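Local coordinates for TetR/AcrR family transcriptional regulator (Bradyrhizobium diazoefficiens, PDB 6G8G), which probably represses transcription as a TetR-family DNA-binding regulator and responds to flavonoids, with genistein bound in the complex described here, at residues 106-111 with 178-183; 169-174 with 201-206. All blocks are in the same frame, centred on the assembly; numbering follows the deposited sequence.

Contact 1. Residues 106-111 with 178-183; sequences HTFIHR and ELPLLI. With GEN (genistein), chain G.
Phe108 turns the edge of its ring to the ligand and meets Pro180 obliquely. In the ring plane, Phe108 CE1 lies 3.7 Å from the phenol oxygen O14 of genistein, while Pro180 CG sits 4.0 Å from Phe108 CE1. Tyr104, one turn earlier on the helix, packs edge-to-face with the same phenylalanine. The other flat group is the guanidinium of Arg111, which has Ile183 CG2 over one face, 3.8 Å from Arg111 NE; NH1 also comes near Ile183 O, but the angle is too poor for a hydrogen bond.

Genistein is covered from one side by the start of helix 179-185. Pro180 CB stands over its phenol ring, 3.6 Å from C11. In Leu181, CG is anti to the backbone N (chi1 176°), which carries the branch out from the helix over the ligand, so that both methyls reach the dihydroxylated ring; Leu181 CD1 is 3.5 Å from genistein C1. With an alanine at Leu181 the two methyls and their branch carbon would be gone, which is likely to leave that ring poorly covered on this side and the flavonoid less firmly seated.

Behind the pocket, Ile183 reaches back to the end of helix 93-109: its CD1 is 4.0 Å from Phe108 CB and touches the flank of Ile109 more loosely. That helix closes in a Schellman motif, with Arg111 as the residue of positive phi and Lys112 N bonded to Thr107 O.

No hydrogen bond joins 106-111 to 178-183. The two are held by apolar packing, and these residues meet the flavonoid chiefly through carbon surfaces, in keeping with this side of the pocket sensing its flat outline more than its hydroxyls.

Contact 2. Residues 169-174 with 201-206; sequences NQFLSL and AGLKFF
Phe171 drives the edge of its ring into one face of Phe206. The stack is T-shaped: the planes stand at 78°, the centroids are 5.2 Å apart, and the leading atom, Phe171 CD1, comes to 3.7 Å from Phe206 CG, near the rim of the receiving ring. Phe171 CB lies over the same face, 4.1 Å from the Phe206 centroid, as a CH-pi contact, so Phe206 is overlapped by the root of the phenylalanine as well as by its ring edge. With CG anti to its backbone N (chi1 -178°), Phe206 carries its ring across toward helix 164-176 and presents a face to the Phe171 edge and CB. Farther out, Phe171 CE1 meets Leu203 CD1 at 4.1 Å, the two side chains running alongside each other in the same direction.

Leu174 fills the next turn. Its CD1 rests 3.9 Å from Phe205 CD1, the two side chains crossing at about a right angle, and also touches Phe206 at CB, near the plane of its ring. Beneath it, Gly202 presents only backbone; the two helix backbones come close here, with Leu174 CA and Gly202 CA 4.9 Å apart, and a beta carbon on Gly202 would crowd the carbonyl carbon of Leu174. The short helical segments run roughly antiparallel, at 145°, with their axes 9.0 Å apart.

Every residue that touches is buried. Phe171 and Leu203 continue onto Leu97 of helix 93-109, and Phe171 also meets Leu146 of helix 139-155. Phe205 packs on Gln170 of the second subunit, so helices 164-176 and 192-210 take part in the dimer interface, consistent with the helical bundle through which TetR-family regulators pair.

In the fold
From the N terminus the chain passes through the helix-turn-helix family region before reaching helix 93-109, whose end opens contact 1. Sixty-six residues, mostly helical, intervene before 178-183 closes that loop. Within it lies 169-174, the first half of contact 2, whose partner 201-206 comes only after contact 1 has closed; the two loops therefore cross. Helices 164-176, 179-185 and 192-210 follow one another, so the middle helix turns to helix 93-109 and genistein while its two neighbours pack together. The contact centres lie about 16 Å apart, and both border the second subunit, placing the ligand pocket close to the dimer interface.

Contact 1. Residues 106-111 with 178-183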
# COMPACT_ATOMS: atom_id res chain seq x y z
N HIS A 106 6.77 -8.59 9.86
CA HIS A 106 5.86 -9.44 10.60
C HIS A 106 4.46 -8.82 10.65
O HIS A 106 3.43 -9.48 10.46
CB HIS A 106 6.44 -9.58 12.04
CG HIS A 106 5.57 -10.34 13.00
ND1 HIS A 106 5.47 -11.71 13.01
CD2 HIS A 106 4.77 -9.89 14.00
CE1 HIS A 106 4.62 -12.08 13.97
NE2 HIS A 106 4.19 -10.99 14.58
N THR A 107 4.44 -7.52 10.91
CA THR A 107 3.17 -6.81 10.95
C THR A 107 2.35 -7.00 9.72
O THR A 107 1.14 -7.12 9.77
CB THR A 107 3.45 -5.30 11.01
OG1 THR A 107 3.93 -4.99 12.31
CG2 THR A 107 2.21 -4.46 10.67
N PHE A 108 2.98 -6.88 8.59
CA PHE A 108 2.24 -6.99 7.34
C PHE A 108 1.76 -8.38 7.09
O PHE A 108 0.63 -8.59 6.69
CB PHE A 108 3.11 -6.59 6.17
CG PHE A 108 3.23 -5.15 6.03
CD1 PHE A 108 2.23 -4.45 5.46
CD2 PHE A 108 4.35 -4.48 6.47
CE1 PHE A 108 2.33 -3.07 5.30
CE2 PHE A 108 4.47 -3.11 6.34
CZ PHE A 108 3.45 -2.39 5.74
N ILE A 109 2.65 -9.33 7.30
CA ILE A 109 2.37 -10.73 7.00
C ILE A 109 1.21 -11.25 7.86
O ILE A 109 0.35 -11.93 7.35
CB ILE A 109 3.61 -11.57 7.24
CG1 ILE A 109 4.64 -11.23 6.17
CG2 ILE A 109 3.29 -13.05 7.26
CD1 ILE A 109 6.06 -11.48 6.61
N HIS A 110 1.15 -10.86 9.12
CA HIS A 110 0.08 -11.30 10.00
C HIS A 110 -1.05 -10.30 10.04
O HIS A 110 -1.85 -10.28 10.96
CB HIS A 110 0.65 -11.61 11.41
CG HIS A 110 1.53 -12.81 11.40
ND1 HIS A 110 2.87 -12.71 11.13
CD2 HIS A 110 1.24 -14.13 11.48
CE1 HIS A 110 3.40 -13.92 11.08
NE2 HIS A 110 2.43 -14.80 11.28
N ARG A 111 -1.06 -9.39 9.09
CA ARG A 111 -2.17 -8.49 8.89
C ARG A 111 -2.64 -7.85 10.16
O ARG A 111 -3.83 -7.82 10.45
CB ARG A 111 -3.31 -9.24 8.21
CG ARG A 111 -2.91 -9.97 6.96
CD ARG A 111 -4.16 -10.40 6.27
NE ARG A 111 -3.84 -11.29 5.18
CZ ARG A 111 -4.62 -11.48 4.12
NH1 ARG A 111 -4.22 -12.31 3.16
NH2 ARG A 111 -5.80 -10.84 4.02
N GLU A 178 6.63 -4.65 -2.52
CA GLU A 178 5.42 -4.99 -3.19
C GLU A 178 4.52 -5.85 -2.30
O GLU A 178 3.43 -6.24 -2.70
CB GLU A 178 5.85 -5.87 -4.34
CG GLU A 178 5.32 -5.54 -5.69
CD GLU A 178 5.60 -6.69 -6.65
OE1 GLU A 178 6.32 -7.68 -6.28
OE2 GLU A 178 5.08 -6.59 -7.79
N LEU A 179 5.01 -6.24 -1.12
CA LEU A 179 4.38 -7.30 -0.38
C LEU A 179 3.03 -6.90 0.12
O LEU A 179 2.13 -7.71 0.13
CB LEU A 179 5.24 -7.82 0.77
CG LEU A 179 6.62 -8.27 0.32
CD1 LEU A 179 7.58 -8.24 1.49
CD2 LEU A 179 6.57 -9.69 -0.26
N PRO A 180 2.88 -5.65 0.52
CA PRO A 180 1.58 -5.29 1.05
C PRO A 180 0.48 -5.57 0.03
O PRO A 180 -0.58 -6.06 0.37
CB PRO A 180 1.70 -3.80 1.28
CG PRO A 180 3.14 -3.51 1.40
CD PRO A 180 3.88 -4.57 0.65
N LEU A 181 0.77 -5.25 -1.23
CA LEU A 181 -0.14 -5.50 -2.34
C LEU A 181 -0.38 -6.97 -2.55
O LEU A 181 -1.53 -7.41 -2.61
CB LEU A 181 0.43 -4.93 -3.65
CG LEU A 181 -0.45 -5.24 -4.88
CD1 LEU A 181 -1.74 -4.44 -4.82
CD2 LEU A 181 0.32 -4.96 -6.14
N LEU A 182 0.69 -7.75 -2.63
CA LEU A 182 0.54 -9.19 -2.77
C LEU A 182 -0.32 -9.82 -1.64
O LEU A 182 -1.18 -10.65 -1.89
CB LEU A 182 1.91 -9.82 -2.79
CG LEU A 182 2.69 -9.43 -4.05
CD1 LEU A 182 4.14 -9.88 -4.00
CD2 LEU A 182 2.03 -10.05 -5.26
N ILE A 183 -0.12 -9.36 -0.42
CA ILE A 183 -0.82 -9.90 0.72
C ILE A 183 -2.29 -9.62 0.61
O ILE A 183 -3.13 -10.49 0.78
CB ILE A 183 -0.25 -9.30 2.02
CG1 ILE A 183 1.10 -9.93 2.31
CG2 ILE A 183 -1.18 -9.53 3.20
CD1 ILE A 183 1.89 -9.19 3.37
C1 GEN G . -1.87 -0.96 -5.14
C2 GEN G . -0.89 -1.08 -6.19
O2 GEN G . -1.24 -1.07 -7.52
C3 GEN G . 0.48 -1.23 -5.95
C4 GEN G . 0.94 -1.26 -4.66
O4 GEN G . 2.28 -1.41 -4.50
C5 GEN G . -0.05 -1.15 -3.53
C6 GEN G . 0.37 -1.18 -2.13
O6 GEN G . 1.61 -1.29 -1.92
C7 GEN G . -0.70 -1.12 -1.05
C8 GEN G . -2.07 -0.94 -1.40
O9 GEN G . -2.45 -0.89 -2.70
C10 GEN G . -1.52 -0.98 -3.77
C11 GEN G . -0.24 -0.94 0.37
C12 GEN G . -1.01 -1.09 1.54
C13 GEN G . -0.41 -0.69 2.77
C14 GEN G . 0.87 -0.07 2.82
O14 GEN G . 1.43 0.32 4.01
C15 GEN G . 1.59 0.17 1.66
C16 GEN G . 1.02 -0.23 0.47

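Contact 2. Residues 169-174 with 201-206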
# COMPACT_ATOMS: atom_id res chain seq x y z
N ASN A 169 12.49 6.16 5.47
CA ASN A 169 11.36 5.85 4.61
C ASN A 169 11.81 5.06 3.38
O ASN A 169 11.10 4.19 2.88
CB ASN A 169 10.67 7.14 4.24
CG ASN A 169 9.45 6.95 3.40
OD1 ASN A 169 9.40 7.53 2.36
ND2 ASN A 169 8.46 6.19 3.86
N GLN A 170 13.01 5.33 2.92
CA GLN A 170 13.52 4.64 1.77
C GLN A 170 13.84 3.22 2.10
O GLN A 170 13.50 2.31 1.36
CB GLN A 170 14.73 5.37 1.23
CG GLN A 170 14.31 6.65 0.55
CD GLN A 170 15.46 7.62 0.34
OE1 GLN A 170 16.45 7.63 1.08
NE2 GLN A 170 15.34 8.45 -0.69
N PHE A 171 14.44 3.02 3.26
CA PHE A 171 14.72 1.66 3.72
C PHE A 171 13.46 0.82 3.81
O PHE A 171 13.41 -0.30 3.34
CB PHE A 171 15.41 1.69 5.08
CG PHE A 171 15.67 0.34 5.64
CD1 PHE A 171 16.76 -0.39 5.23
CD2 PHE A 171 14.84 -0.20 6.59
CE1 PHE A 171 17.01 -1.64 5.75
CE2 PHE A 171 15.08 -1.45 7.12
CZ PHE A 171 16.17 -2.17 6.70
N LEU A 172 12.42 1.40 4.39
CA LEU A 172 11.18 0.69 4.58
C LEU A 172 10.45 0.47 3.27
O LEU A 172 9.96 -0.63 3.02
CB LEU A 172 10.31 1.43 5.58
CG LEU A 172 10.92 1.54 6.99
CD1 LEU A 172 10.20 2.59 7.82
CD2 LEU A 172 10.87 0.20 7.71
N SER A 173 10.42 1.45 2.39
CA SER A 173 9.88 1.22 1.05
C SER A 173 10.61 0.08 0.32
O SER A 173 9.96 -0.71 -0.32
CB SER A 173 9.93 2.47 0.22
OG SER A 173 9.20 3.47 0.90
N LEU A 174 11.92 -0.02 0.46
CA LEU A 174 12.64 -1.08 -0.21
C LEU A 174 12.28 -2.46 0.30
O LEU A 174 12.03 -3.37 -0.46
CB LEU A 174 14.13 -0.89 -0.07
CG LEU A 174 14.62 0.28 -0.88
CD1 LEU A 174 16.01 0.67 -0.46
CD2 LEU A 174 14.58 -0.06 -2.37
N ALA A 201 17.49 -8.46 0.07
CA ALA A 201 17.49 -7.69 -1.17
C ALA A 201 17.37 -6.18 -0.91
O ALA A 201 18.11 -5.40 -1.51
CB ALA A 201 16.36 -8.16 -2.07
N GLY A 202 16.45 -5.82 -0.02
CA GLY A 202 16.22 -4.42 0.34
C GLY A 202 17.38 -3.77 1.07
O GLY A 202 17.78 -2.63 0.78
N LEU A 203 17.98 -4.53 1.96
CA LEU A 203 19.11 -4.08 2.73
C LEU A 203 20.33 -3.93 1.87
O LEU A 203 21.06 -2.98 2.00
CB LEU A 203 19.39 -5.11 3.80
CG LEU A 203 20.63 -4.90 4.62
CD1 LEU A 203 20.56 -3.54 5.30
CD2 LEU A 203 20.77 -6.01 5.65
N LYS A 204 20.58 -4.92 1.01
CA LYS A 204 21.75 -4.90 0.16
C LYS A 204 21.73 -3.60 -0.61
O LYS A 204 22.75 -2.92 -0.75
CB LYS A 204 21.73 -6.09 -0.80
CG LYS A 204 23.10 -6.65 -1.14
CD LYS A 204 23.05 -7.98 -1.88
CE LYS A 204 23.23 -9.07 -0.82
NZ LYS A 204 23.30 -10.46 -1.34
N PHE A 205 20.56 -3.25 -1.10
CA PHE A 205 20.40 -2.08 -1.94
C PHE A 205 20.55 -0.80 -1.14
O PHE A 205 21.22 0.14 -1.56
CB PHE A 205 19.01 -2.13 -2.57
CG PHE A 205 18.81 -1.13 -3.68
CD1 PHE A 205 18.46 0.16 -3.41
CD2 PHE A 205 18.96 -1.51 -5.01
CE1 PHE A 205 18.28 1.07 -4.44
CE2 PHE A 205 18.76 -0.61 -6.04
CZ PHE A 205 18.42 0.68 -5.76
N PHE A 206 19.89 -0.76 0.00
CA PHE A 206 20.00 0.37 0.89
C PHE A 206 21.45 0.67 1.22
O PHE A 206 21.86 1.84 1.26
CB PHE A 206 19.27 0.08 2.16
CG PHE A 206 19.28 1.21 3.11
CD1 PHE A 206 18.52 2.32 2.87
CD2 PHE A 206 20.08 1.19 4.21
CE1 PHE A 206 18.53 3.38 3.72
CE2 PHE A 206 20.11 2.26 5.07
CZ PHE A 206 19.33 3.36 4.82